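Local coordinates for DUF3992 domain-containing protein (Bacillus cereus, PDB 7A02), which is of unknown biochemical function but assembles into disulfide-linked pili that form appendages on Bacillus endospores, at residues I35-N40 with R90-V95; T61-S66 with T94-G99; W27-T32 with A102-E107. One frame throughout, in Å; residues are numbered along the deposited sequence.

Overall arrangement
All three contacts are antiparallel strand pairs of one jelly-roll sandwich. Contacts 1 and 2 share strand 94-98, which lies between strands 34-38 and 60-66 in one four-stranded sheet, and their centres are about 9 Å apart. Contact 2 is a regular pairing in which half of the touching residues are buried; contact 1 joins an outermost strand, runs out into loops and sets two aspartates side by side. Contact 3, whose centre is about 16 Å from that of the chain, belongs to the opposite sheet, where a tryptophan lies over a glycine and polar side chains bond to backbone. Trp27 links the sheets, since Ile36 of contact 1 and Ile97 of contact 2 both pack on its indole.

Contact 1 of 3, residues I35-N40 with R90-V95; sequences IIYADN and RRFDTV
Tyr37 and Val95 face each other as an antiparallel hydrogen-bonded pair, where strand 34-38 borders strand 94-98 at the edge of one sheet of the jelly-roll sandwich. Val95 N donates to Tyr37 O at 3.0 Å, and Ile36 N donates to Val95 O at 2.9 Å in an almost straight bond. The next pair, Ala38 with Thr94, is non-hydrogen-bonded, and its small side chains lie on the other face, turned away from Val95.

Tyr37 holds CG anti to the backbone N (chi1 176°), which carries the ring along toward the loop before strand 94-98. There its CE2 atom approaches Phe92 CE2 to 3.5 Å. The two rings meet rim to rim with planes at 48°, so neither stacks on the other, and Tyr37 reaches the edge of the Phe92 ring close to its plane. Val95 completes this apolar group: its CG2 lies 3.9 Å from Tyr37 CD2, while its CB receives Ile36 CG2 at 3.6 Å. Apolar side chains suit this side, which turns toward the facing sheet: Ile36 packs on Ile25 and Trp27, and Phe92 on Ala47.

Beyond the strands the chemistry becomes polar. Asp93 and Thr94 together oppose Tyr65 in a classic beta bulge, and Asp39 N makes only a weak bond to Asp93 O. The two carboxylates lie near each other in this partly exposed corner, though their exact separation is uncertain. Asp93 OD2 has a weak bond to Gly68 N, whereas Asp93 OD1 is turned toward Asp39.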
ATOM      1  N   ILE A  35      28.808 -22.784  46.089  1.00 57.81           N
ATOM      2  CA  ILE A  35      28.064 -21.926  45.176  1.00 57.81           C
ATOM      3  C   ILE A  35      28.965 -20.804  44.692  1.00 57.81           C
ATOM      4  O   ILE A  35      29.558 -20.071  45.492  1.00 57.81           O
ATOM      5  CB  ILE A  35      26.812 -21.364  45.861  1.00 57.81           C
ATOM      6  CG1 ILE A  35      25.976 -22.491  46.455  1.00 57.81           C
ATOM      7  CG2 ILE A  35      25.990 -20.566  44.880  1.00 57.81           C
ATOM      8  CD1 ILE A  35      25.235 -23.295  45.425  1.00 57.81           C
ATOM      9  N   ILE A  36      29.059 -20.650  43.377  1.00 52.95           N
ATOM     10  CA  ILE A  36      29.916 -19.642  42.773  1.00 52.95           C
ATOM     11  C   ILE A  36      29.111 -18.581  42.038  1.00 52.95           C
ATOM     12  O   ILE A  36      29.649 -17.500  41.753  1.00 52.95           O
ATOM     13  CB  ILE A  36      30.948 -20.298  41.833  1.00 52.95           C
ATOM     14  CG1 ILE A  36      31.914 -19.299  41.229  1.00 52.95           C
ATOM     15  CG2 ILE A  36      30.262 -20.999  40.711  1.00 52.95           C
ATOM     16  CD1 ILE A  36      32.964 -19.960  40.392  1.00 52.95           C
ATOM     17  N   TYR A  37      27.831 -18.827  41.772  1.00 51.64           N
ATOM     18  CA  TYR A  37      26.979 -17.891  41.054  1.00 51.64           C
ATOM     19  C   TYR A  37      25.528 -18.284  41.274  1.00 51.64           C
ATOM     20  O   TYR A  37      25.217 -19.471  41.359  1.00 51.64           O
ATOM     21  CB  TYR A  37      27.313 -17.895  39.562  1.00 51.64           C
ATOM     22  CG  TYR A  37      26.411 -17.031  38.732  1.00 51.64           C
ATOM     23  CD1 TYR A  37      26.623 -15.671  38.636  1.00 51.64           C
ATOM     24  CD2 TYR A  37      25.355 -17.574  38.038  1.00 51.64           C
ATOM     25  CE1 TYR A  37      25.806 -14.884  37.880  1.00 51.64           C
ATOM     26  CE2 TYR A  37      24.536 -16.793  37.281  1.00 51.64           C
ATOM     27  CZ  TYR A  37      24.766 -15.452  37.207  1.00 51.64           C
ATOM     28  OH  TYR A  37      23.946 -14.675  36.443  1.00 51.64           O
ATOM     29  N   ALA A  38      24.650 -17.291  41.363  1.00 51.40           N
ATOM     30  CA  ALA A  38      23.238 -17.552  41.594  1.00 51.40           C
ATOM     31  C   ALA A  38      22.413 -16.383  41.086  1.00 51.40           C
ATOM     32  O   ALA A  38      22.850 -15.235  41.131  1.00 51.40           O
ATOM     33  CB  ALA A  38      22.948 -17.789  43.074  1.00 51.40           C
ATOM     34  N   ASP A  39      21.206 -16.682  40.618  1.00 54.62           N
ATOM     35  CA  ASP A  39      20.312 -15.655  40.108  1.00 54.62           C
ATOM     36  C   ASP A  39      18.875 -16.057  40.390  1.00 54.62           C
ATOM     37  O   ASP A  39      18.604 -17.099  40.989  1.00 54.62           O
ATOM     38  CB  ASP A  39      20.520 -15.430  38.612  1.00 54.62           C
ATOM     39  CG  ASP A  39      20.207 -16.653  37.794  1.00 54.62           C
ATOM     40  OD1 ASP A  39      20.088 -16.533  36.564  1.00 54.62           O
ATOM     41  OD2 ASP A  39      20.090 -17.743  38.374  1.00 54.62           O
ATOM     42  N   ASN A  40      17.946 -15.216  39.948  1.00 51.43           N
ATOM     43  CA  ASN A  40      16.539 -15.558  39.975  1.00 51.43           C
ATOM     44  C   ASN A  40      15.845 -15.278  38.653  1.00 51.43           C
ATOM     45  O   ASN A  40      14.630 -15.470  38.561  1.00 51.43           O
ATOM     46  CB  ASN A  40      15.819 -14.809  41.105  1.00 51.43           C
ATOM     47  CG  ASN A  40      15.845 -13.322  40.920  1.00 51.43           C
ATOM     48  OD1 ASN A  40      16.504 -12.814  40.023  1.00 51.43           O
ATOM     49  ND2 ASN A  40      15.133 -12.607  41.773  1.00 51.43           N
ATOM     50  N   ARG A  90      22.109 -21.601  28.713  1.00 52.16           N
ATOM     51  CA  ARG A  90      20.873 -20.885  28.982  1.00 52.16           C
ATOM     52  C   ARG A  90      20.035 -21.669  29.981  1.00 52.16           C
ATOM     53  O   ARG A  90      20.240 -22.865  30.182  1.00 52.16           O
ATOM     54  CB  ARG A  90      20.033 -20.676  27.732  1.00 52.16           C
ATOM     55  CG  ARG A  90      19.564 -21.958  27.130  1.00 52.16           C
ATOM     56  CD  ARG A  90      18.561 -21.695  26.054  1.00 52.16           C
ATOM     57  NE  ARG A  90      18.007 -22.940  25.548  1.00 52.16           N
ATOM     58  CZ  ARG A  90      17.920 -23.269  24.269  1.00 52.16           C
ATOM     59  NH1 ARG A  90      18.318 -22.430  23.329  1.00 52.16           N
ATOM     60  NH2 ARG A  90      17.400 -24.436  23.932  1.00 52.16           N
ATOM     61  N   ARG A  91      19.064 -20.981  30.578  1.00 53.62           N
ATOM     62  CA  ARG A  91      18.188 -21.543  31.606  1.00 53.62           C
ATOM     63  C   ARG A  91      18.953 -22.352  32.649  1.00 53.62           C
ATOM     64  O   ARG A  91      18.873 -23.576  32.711  1.00 53.62           O
ATOM     65  CB  ARG A  91      17.049 -22.381  31.022  1.00 53.62           C
ATOM     66  CG  ARG A  91      15.789 -21.597  30.690  1.00 53.62           C
ATOM     67  CD  ARG A  91      15.034 -22.073  29.463  1.00 53.62           C
ATOM     68  NE  ARG A  91      15.649 -21.828  28.169  1.00 53.62           N
ATOM     69  CZ  ARG A  91      14.947 -21.826  27.040  1.00 53.62           C
ATOM     70  NH1 ARG A  91      15.525 -21.588  25.874  1.00 53.62           N
ATOM     71  NH2 ARG A  91      13.646 -22.078  27.083  1.00 53.62           N
ATOM     72  N   PHE A  92      19.700 -21.639  33.481  1.00 52.24           N
ATOM     73  CA  PHE A  92      20.312 -22.220  34.661  1.00 52.24           C
ATOM     74  C   PHE A  92      20.048 -21.316  35.853  1.00 52.24           C
ATOM     75  O   PHE A  92      19.807 -20.118  35.709  1.00 52.24           O
ATOM     76  CB  PHE A  92      21.816 -22.434  34.478  1.00 52.24           C
ATOM     77  CG  PHE A  92      22.580 -21.179  34.215  1.00 52.24           C
ATOM     78  CD1 PHE A  92      22.708 -20.689  32.937  1.00 52.24           C
ATOM     79  CD2 PHE A  92      23.181 -20.497  35.247  1.00 52.24           C
ATOM     80  CE1 PHE A  92      23.407 -19.541  32.697  1.00 52.24           C
ATOM     81  CE2 PHE A  92      23.881 -19.352  35.010  1.00 52.24           C
ATOM     82  CZ  PHE A  92      23.993 -18.872  33.734  1.00 52.24           C
ATOM     83  N   ASP A  93      20.096 -21.904  37.041  1.00 57.40           N
ATOM     84  CA  ASP A  93      19.735 -21.196  38.258  1.00 57.40           C
ATOM     85  C   ASP A  93      20.926 -20.965  39.175  1.00 57.40           C
ATOM     86  O   ASP A  93      21.067 -19.879  39.738  1.00 57.40           O
ATOM     87  CB  ASP A  93      18.641 -21.982  38.989  1.00 57.40           C
ATOM     88  CG  ASP A  93      18.045 -21.222  40.150  1.00 57.40           C
ATOM     89  OD1 ASP A  93      18.488 -20.090  40.426  1.00 57.40           O
ATOM     90  OD2 ASP A  93      17.120 -21.761  40.792  1.00 57.40           O
ATOM     91  N   THR A  94      21.796 -21.957  39.344  1.00 57.30           N
ATOM     92  CA  THR A  94      22.985 -21.799  40.169  1.00 57.30           C
ATOM     93  C   THR A  94      24.164 -22.454  39.475  1.00 57.30           C
ATOM     94  O   THR A  94      24.004 -23.228  38.533  1.00 57.30           O
ATOM     95  CB  THR A  94      22.813 -22.414  41.561  1.00 57.30           C
ATOM     96  OG1 THR A  94      22.494 -23.801  41.430  1.00 57.30           O
ATOM     97  CG2 THR A  94      21.711 -21.723  42.331  1.00 57.30           C
ATOM     98  N   VAL A  95      25.365 -22.129  39.941  1.00 53.46           N
ATOM     99  CA  VAL A  95      26.587 -22.783  39.495  1.00 53.46           C
ATOM    100  C   VAL A  95      27.380 -23.190  40.725  1.00 53.46           C
ATOM    101  O   VAL A  95      27.499 -22.415  41.677  1.00 53.46           O
ATOM    102  CB  VAL A  95      27.435 -21.874  38.584  1.00 53.46           C
ATOM    103  CG1 VAL A  95      28.544 -22.667  37.953  1.00 53.46           C
ATOM    104  CG2 VAL A  95      26.583 -21.241  37.520  1.00 53.46           C
TER

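Contact 2 of 3, residues T61-S66 with T94-G99; sequences TIVFYS and TVTILG
Between them, Thr61 to Tyr65 and Thr94 to Leu98 form the central strand pair of a four-stranded antiparallel sheet, their axes 4.8 Å apart. Hydrogen-bonded pairs at Thr61-Leu98, Val63-Thr96 and Tyr65-Thr94 supply six backbone bonds; Val63 N to Thr96 O, at 2.9 Å, is representative.

The inward face carries Ile62, Phe64, Val95 and Ile97. Phe64 and Val95 lie alongside each other and point the same way, with Phe64 CD2 3.7 Å from Val95 CG2, while Val95 CG1 sits above the ring, toward its rim. The same CG1 meets Ile62 CG1 at 3.7 Å. Apolar residues fit here because the face looks into the sandwich, where Phe64 also makes an edge-to-face contact with Phe87 of the other sheet.

On the opposite face, Tyr65 has CG beside its backbone N (chi1 -74°), which swings the ring back along its own strand, with its edge against Thr96. Thr96 CG2 lies in the ring plane, and Thr96 OG1 is 3.5 Å from Tyr65 CE2; Val63 CG1 lies over one face. Threonine and valine, branched at CB, suit extended backbone. An apolar inner face and a mixed outer one are usual in a beta-sandwich; the strand order 34-38, 94-98, 60-66, 72-79 makes it a jelly roll.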
ATOM      1  N   THR A  61      35.483 -29.668  39.156  1.00 60.39           N
ATOM      2  CA  THR A  61      34.239 -29.939  38.448  1.00 60.39           C
ATOM      3  C   THR A  61      33.270 -28.781  38.631  1.00 60.39           C
ATOM      4  O   THR A  61      32.961 -28.400  39.762  1.00 60.39           O
ATOM      5  CB  THR A  61      33.600 -31.232  38.948  1.00 60.39           C
ATOM      6  OG1 THR A  61      34.469 -32.332  38.662  1.00 60.39           O
ATOM      7  CG2 THR A  61      32.276 -31.462  38.261  1.00 60.39           C
ATOM      8  N   ILE A  62      32.786 -28.238  37.518  1.00 55.41           N
ATOM      9  CA  ILE A  62      31.816 -27.150  37.512  1.00 55.41           C
ATOM     10  C   ILE A  62      30.486 -27.698  37.019  1.00 55.41           C
ATOM     11  O   ILE A  62      30.441 -28.446  36.033  1.00 55.41           O
ATOM     12  CB  ILE A  62      32.298 -25.968  36.652  1.00 55.41           C
ATOM     13  CG1 ILE A  62      31.396 -24.756  36.854  1.00 55.41           C
ATOM     14  CG2 ILE A  62      32.410 -26.342  35.190  1.00 55.41           C
ATOM     15  CD1 ILE A  62      31.967 -23.487  36.307  1.00 55.41           C
ATOM     16  N   VAL A  63      29.409 -27.366  37.729  1.00 53.69           N
ATOM     17  CA  VAL A  63      28.079 -27.871  37.413  1.00 53.69           C
ATOM     18  C   VAL A  63      27.094 -26.713  37.393  1.00 53.69           C
ATOM     19  O   VAL A  63      27.062 -25.904  38.326  1.00 53.69           O
ATOM     20  CB  VAL A  63      27.619 -28.940  38.420  1.00 53.69           C
ATOM     21  CG1 VAL A  63      26.284 -29.495  38.007  1.00 53.69           C
ATOM     22  CG2 VAL A  63      28.632 -30.054  38.507  1.00 53.69           C
ATOM     23  N   PHE A  64      26.286 -26.644  36.336  1.00 51.53           N
ATOM     24  CA  PHE A  64      25.199 -25.680  36.221  1.00 51.53           C
ATOM     25  C   PHE A  64      23.891 -26.367  36.586  1.00 51.53           C
ATOM     26  O   PHE A  64      23.591 -27.445  36.071  1.00 51.53           O
ATOM     27  CB  PHE A  64      25.099 -25.121  34.803  1.00 51.53           C
ATOM     28  CG  PHE A  64      26.325 -24.395  34.338  1.00 51.53           C
ATOM     29  CD1 PHE A  64      27.429 -25.087  33.893  1.00 51.53           C
ATOM     30  CD2 PHE A  64      26.361 -23.019  34.320  1.00 51.53           C
ATOM     31  CE1 PHE A  64      28.544 -24.421  33.460  1.00 51.53           C
ATOM     32  CE2 PHE A  64      27.475 -22.354  33.886  1.00 51.53           C
ATOM     33  CZ  PHE A  64      28.565 -23.057  33.457  1.00 51.53           C
ATOM     34  N   TYR A  65      23.111 -25.740  37.460  1.00 56.60           N
ATOM     35  CA  TYR A  65      21.880 -26.321  37.974  1.00 56.60           C
ATOM     36  C   TYR A  65      20.693 -25.448  37.616  1.00 56.60           C
ATOM     37  O   TYR A  65      20.730 -24.225  37.792  1.00 56.60           O
ATOM     38  CB  TYR A  65      21.932 -26.481  39.488  1.00 56.60           C
ATOM     39  CG  TYR A  65      22.813 -27.600  39.959  1.00 56.60           C
ATOM     40  CD1 TYR A  65      22.503 -28.914  39.674  1.00 56.60           C
ATOM     41  CD2 TYR A  65      23.956 -27.343  40.687  1.00 56.60           C
ATOM     42  CE1 TYR A  65      23.302 -29.937  40.102  1.00 56.60           C
ATOM     43  CE2 TYR A  65      24.761 -28.358  41.117  1.00 56.60           C
ATOM     44  CZ  TYR A  65      24.431 -29.654  40.825  1.00 56.60           C
ATOM     45  OH  TYR A  65      25.240 -30.676  41.257  1.00 56.60           O
ATOM     46  N   SER A  66      19.635 -26.089  37.133  1.00 60.32           N
ATOM     47  CA  SER A  66      18.360 -25.440  36.863  1.00 60.32           C
ATOM     48  C   SER A  66      17.347 -25.975  37.861  1.00 60.32           C
ATOM     49  O   SER A  66      16.959 -27.143  37.790  1.00 60.32           O
ATOM     50  CB  SER A  66      17.900 -25.697  35.434  1.00 60.32           C
ATOM     51  OG  SER A  66      16.505 -25.506  35.321  1.00 60.32           O
ATOM     52  N   THR A  94      21.796 -21.957  39.344  1.00 57.30           N
ATOM     53  CA  THR A  94      22.985 -21.799  40.169  1.00 57.30           C
ATOM     54  C   THR A  94      24.164 -22.454  39.475  1.00 57.30           C
ATOM     55  O   THR A  94      24.004 -23.228  38.533  1.00 57.30           O
ATOM     56  CB  THR A  94      22.813 -22.414  41.561  1.00 57.30           C
ATOM     57  OG1 THR A  94      22.494 -23.801  41.430  1.00 57.30           O
ATOM     58  CG2 THR A  94      21.711 -21.723  42.331  1.00 57.30           C
ATOM     59  N   VAL A  95      25.365 -22.129  39.941  1.00 53.46           N
ATOM     60  CA  VAL A  95      26.587 -22.783  39.495  1.00 53.46           C
ATOM     61  C   VAL A  95      27.380 -23.190  40.725  1.00 53.46           C
ATOM     62  O   VAL A  95      27.499 -22.415  41.677  1.00 53.46           O
ATOM     63  CB  VAL A  95      27.435 -21.874  38.584  1.00 53.46           C
ATOM     64  CG1 VAL A  95      28.544 -22.667  37.953  1.00 53.46           C
ATOM     65  CG2 VAL A  95      26.583 -21.241  37.520  1.00 53.46           C
ATOM     66  N   THR A  96      27.909 -24.411  40.718  1.00 58.00           N
ATOM     67  CA  THR A  96      28.711 -24.889  41.834  1.00 58.00           C
ATOM     68  C   THR A  96      30.033 -25.442  41.336  1.00 58.00           C
ATOM     69  O   THR A  96      30.126 -25.984  40.230  1.00 58.00           O
ATOM     70  CB  THR A  96      28.006 -25.977  42.647  1.00 58.00           C
ATOM     71  OG1 THR A  96      27.966 -27.189  41.888  1.00 58.00           O
ATOM     72  CG2 THR A  96      26.599 -25.562  42.998  1.00 58.00           C
ATOM     73  N   ILE A  97      31.053 -25.304  42.175  1.00 61.50           N
ATOM     74  CA  ILE A  97      32.375 -25.854  41.905  1.00 61.50           C
ATOM     75  C   ILE A  97      32.747 -26.840  43.000  1.00 61.50           C
ATOM     76  O   ILE A  97      32.411 -26.664  44.176  1.00 61.50           O
ATOM     77  CB  ILE A  97      33.454 -24.758  41.765  1.00 61.50           C
ATOM     78  CG1 ILE A  97      33.589 -23.964  43.058  1.00 61.50           C
ATOM     79  CG2 ILE A  97      33.151 -23.849  40.604  1.00 61.50           C
ATOM     80  CD1 ILE A  97      34.765 -23.042  43.069  1.00 61.50           C
ATOM     81  N   LEU A  98      33.428 -27.906  42.588  1.00 69.86           N
ATOM     82  CA  LEU A  98      33.860 -28.974  43.480  1.00 69.86           C
ATOM     83  C   LEU A  98      35.322 -29.272  43.204  1.00 69.86           C
ATOM     84  O   LEU A  98      35.710 -29.450  42.047  1.00 69.86           O
ATOM     85  CB  LEU A  98      33.021 -30.232  43.271  1.00 69.86           C
ATOM     86  CG  LEU A  98      33.337 -31.406  44.188  1.00 69.86           C
ATOM     87  CD1 LEU A  98      33.068 -31.037  45.618  1.00 69.86           C
ATOM     88  CD2 LEU A  98      32.524 -32.613  43.786  1.00 69.86           C
ATOM     89  N   GLY A  99      36.128 -29.344  44.260  1.00 75.95           N
ATOM     90  CA  GLY A  99      37.541 -29.626  44.128  1.00 75.95           C
ATOM     91  C   GLY A  99      38.026 -30.568  45.214  1.00 75.95           C
ATOM     92  O   GLY A  99      37.325 -30.842  46.188  1.00 75.95           O
TER

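Contact 3 of 3, residues W27-T32 with A102-E107; sequences WTAAAT and AAETGE
Trp27 and Gly106 form an antiparallel hydrogen-bonded pair where the segments 27-29 and 104-107 run 4.8 Å apart, their directions 151° apart. Trp27 N donates to Gly106 O at 2.9 Å, Gly106 N returns a bond to Trp27 O, and Ala29 N donates to Glu104 O.

The indole of Trp27 dominates the side-chain packing. With CG between the backbone N and carbonyl carbon (chi1 53°), it folds across the neighbouring strand instead of standing away from it. Gly106 CA lies 4.0 Å from the centroid of the six-membered ring, over its face, in a CH-pi contact. The absence of a side chain suits Gly106 to this place, since the ring occupies the ground where a CB would project. At the indole edge, NE1 donates to Glu107 O, which lies near the ring plane, although NE1 itself stands above the carbonyl plane. Leu51 and Val53 of strand 46-55 also pack on Trp27.

On the face of the sheet that carries Thr28 and Thr105, Thr105 OG1 lies close above Trp27 O, probably as a second donor beside Gly106 N. Thr28 CG2 meets Ala103 CB at 4.2 Å. The acids turn elsewhere: Glu104 OE2 accepts from Thr100 N, and Glu107 OE1 forms a salt bridge with Lys52. The NE1 bond probably gives the buried indole's one polar group a partner and limits its turning, while glycine lets the ring lie close on the strand.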
ATOM      1  N   TRP A  27      38.351 -17.655  42.845  1.00 59.13           N
ATOM      2  CA  TRP A  27      37.722 -18.643  43.705  1.00 59.13           C
ATOM      3  C   TRP A  27      38.750 -19.606  44.274  1.00 59.13           C
ATOM      4  O   TRP A  27      39.788 -19.875  43.659  1.00 59.13           O
ATOM      5  CB  TRP A  27      36.661 -19.438  42.958  1.00 59.13           C
ATOM      6  CG  TRP A  27      37.159 -20.039  41.703  1.00 59.13           C
ATOM      7  CD1 TRP A  27      37.062 -19.512  40.461  1.00 59.13           C
ATOM      8  CD2 TRP A  27      37.838 -21.285  41.559  1.00 59.13           C
ATOM      9  NE1 TRP A  27      37.638 -20.348  39.546  1.00 59.13           N
ATOM     10  CE2 TRP A  27      38.123 -21.448  40.198  1.00 59.13           C
ATOM     11  CE3 TRP A  27      38.232 -22.281  42.449  1.00 59.13           C
ATOM     12  CZ2 TRP A  27      38.782 -22.560  39.705  1.00 59.13           C
ATOM     13  CZ3 TRP A  27      38.884 -23.380  41.958  1.00 59.13           C
ATOM     14  CH2 TRP A  27      39.153 -23.513  40.602  1.00 59.13           C
ATOM     15  N   THR A  28      38.428 -20.123  45.457  1.00 66.64           N
ATOM     16  CA  THR A  28      39.161 -21.192  46.118  1.00 66.64           C
ATOM     17  C   THR A  28      38.191 -22.323  46.419  1.00 66.64           C
ATOM     18  O   THR A  28      37.121 -22.089  46.985  1.00 66.64           O
ATOM     19  CB  THR A  28      39.803 -20.703  47.412  1.00 66.64           C
ATOM     20  OG1 THR A  28      40.480 -19.464  47.172  1.00 66.64           O
ATOM     21  CG2 THR A  28      40.795 -21.723  47.927  1.00 66.64           C
ATOM     22  N   ALA A  29      38.567 -23.543  46.058  1.00 70.65           N
ATOM     23  CA  ALA A  29      37.661 -24.681  46.102  1.00 70.65           C
ATOM     24  C   ALA A  29      38.008 -25.605  47.259  1.00 70.65           C
ATOM     25  O   ALA A  29      39.161 -26.017  47.406  1.00 70.65           O
ATOM     26  CB  ALA A  29      37.712 -25.458  44.788  1.00 70.65           C
ATOM     27  N   ALA A  30      37.006 -25.938  48.068  1.00 75.91           N
ATOM     28  CA  ALA A  30      37.157 -26.934  49.114  1.00 75.91           C
ATOM     29  C   ALA A  30      36.679 -28.288  48.599  1.00 75.91           C
ATOM     30  O   ALA A  30      36.330 -28.445  47.429  1.00 75.91           O
ATOM     31  CB  ALA A  30      36.393 -26.514  50.365  1.00 75.91           C
ATOM     32  N   ALA A  31      36.661 -29.289  49.476  1.00 77.06           N
ATOM     33  CA  ALA A  31      36.164 -30.606  49.080  1.00 77.06           C
ATOM     34  C   ALA A  31      34.682 -30.772  49.362  1.00 77.06           C
ATOM     35  O   ALA A  31      34.246 -31.804  49.871  1.00 77.06           O
ATOM     36  CB  ALA A  31      36.972 -31.694  49.776  1.00 77.06           C
ATOM     37  N   THR A  32      33.891 -29.771  48.989  1.00 75.29           N
ATOM     38  CA  THR A  32      32.436 -29.808  49.012  1.00 75.29           C
ATOM     39  C   THR A  32      31.951 -28.880  47.913  1.00 75.29           C
ATOM     40  O   THR A  32      32.677 -27.988  47.469  1.00 75.29           O
ATOM     41  CB  THR A  32      31.845 -29.360  50.356  1.00 75.29           C
ATOM     42  OG1 THR A  32      32.402 -28.095  50.728  1.00 75.29           O
ATOM     43  CG2 THR A  32      32.098 -30.377  51.456  1.00 75.29           C
ATOM     44  N   ALA A 102      42.603 -29.957  48.556  1.00 78.86           N
ATOM     45  CA  ALA A 102      43.910 -29.339  48.439  1.00 78.86           C
ATOM     46  C   ALA A 102      43.807 -27.848  48.176  1.00 78.86           C
ATOM     47  O   ALA A 102      44.835 -27.202  47.947  1.00 78.86           O
ATOM     48  CB  ALA A 102      44.723 -30.004  47.322  1.00 78.86           C
ATOM     49  N   ALA A 103      42.595 -27.294  48.189  1.00 73.54           N
ATOM     50  CA  ALA A 103      42.353 -25.864  48.032  1.00 73.54           C
ATOM     51  C   ALA A 103      42.944 -25.340  46.723  1.00 73.54           C
ATOM     52  O   ALA A 103      43.825 -24.482  46.705  1.00 73.54           O
ATOM     53  CB  ALA A 103      42.891 -25.085  49.234  1.00 73.54           C
ATOM     54  N   GLU A 104      42.442 -25.881  45.618  1.00 72.09           N
ATOM     55  CA  GLU A 104      42.769 -25.319  44.319  1.00 72.09           C
ATOM     56  C   GLU A 104      42.189 -23.919  44.216  1.00 72.09           C
ATOM     57  O   GLU A 104      41.205 -23.583  44.877  1.00 72.09           O
ATOM     58  CB  GLU A 104      42.214 -26.194  43.201  1.00 72.09           C
ATOM     59  CG  GLU A 104      42.656 -27.633  43.263  1.00 72.09           C
ATOM     60  CD  GLU A 104      41.720 -28.485  44.082  1.00 72.09           C
ATOM     61  OE1 GLU A 104      41.175 -27.975  45.078  1.00 72.09           O
ATOM     62  OE2 GLU A 104      41.523 -29.663  43.732  1.00 72.09           O
ATOM     63  N   THR A 105      42.814 -23.086  43.397  1.00 66.62           N
ATOM     64  CA  THR A 105      42.300 -21.743  43.197  1.00 66.62           C
ATOM     65  C   THR A 105      42.447 -21.344  41.740  1.00 66.62           C
ATOM     66  O   THR A 105      43.306 -21.858  41.015  1.00 66.62           O
ATOM     67  CB  THR A 105      42.995 -20.718  44.092  1.00 66.62           C
ATOM     68  OG1 THR A 105      42.277 -19.481  44.034  1.00 66.62           O
ATOM     69  CG2 THR A 105      44.401 -20.470  43.625  1.00 66.62           C
ATOM     70  N   GLY A 106      41.591 -20.417  41.332  1.00 59.59           N
ATOM     71  CA  GLY A 106      41.555 -19.996  39.948  1.00 59.59           C
ATOM     72  C   GLY A 106      40.629 -18.820  39.741  1.00 59.59           C
ATOM     73  O   GLY A 106      40.247 -18.139  40.691  1.00 59.59           O
ATOM     74  N   GLU A 107      40.262 -18.599  38.482  1.00 56.99           N
ATOM     75  CA  GLU A 107      39.454 -17.459  38.074  1.00 56.99           C
ATOM     76  C   GLU A 107      38.123 -17.919  37.495  1.00 56.99           C
ATOM     77  O   GLU A 107      37.910 -19.101  37.228  1.00 56.99           O
ATOM     78  CB  GLU A 107      40.194 -16.609  37.041  1.00 56.99           C
ATOM     79  CG  GLU A 107      41.307 -15.779  37.620  1.00 56.99           C
ATOM     80  CD  GLU A 107      42.009 -14.950  36.570  1.00 56.99           C
ATOM     81  OE1 GLU A 107      43.058 -15.397  36.064  1.00 56.99           O
ATOM     82  OE2 GLU A 107      41.510 -13.852  36.248  1.00 56.99           O
TER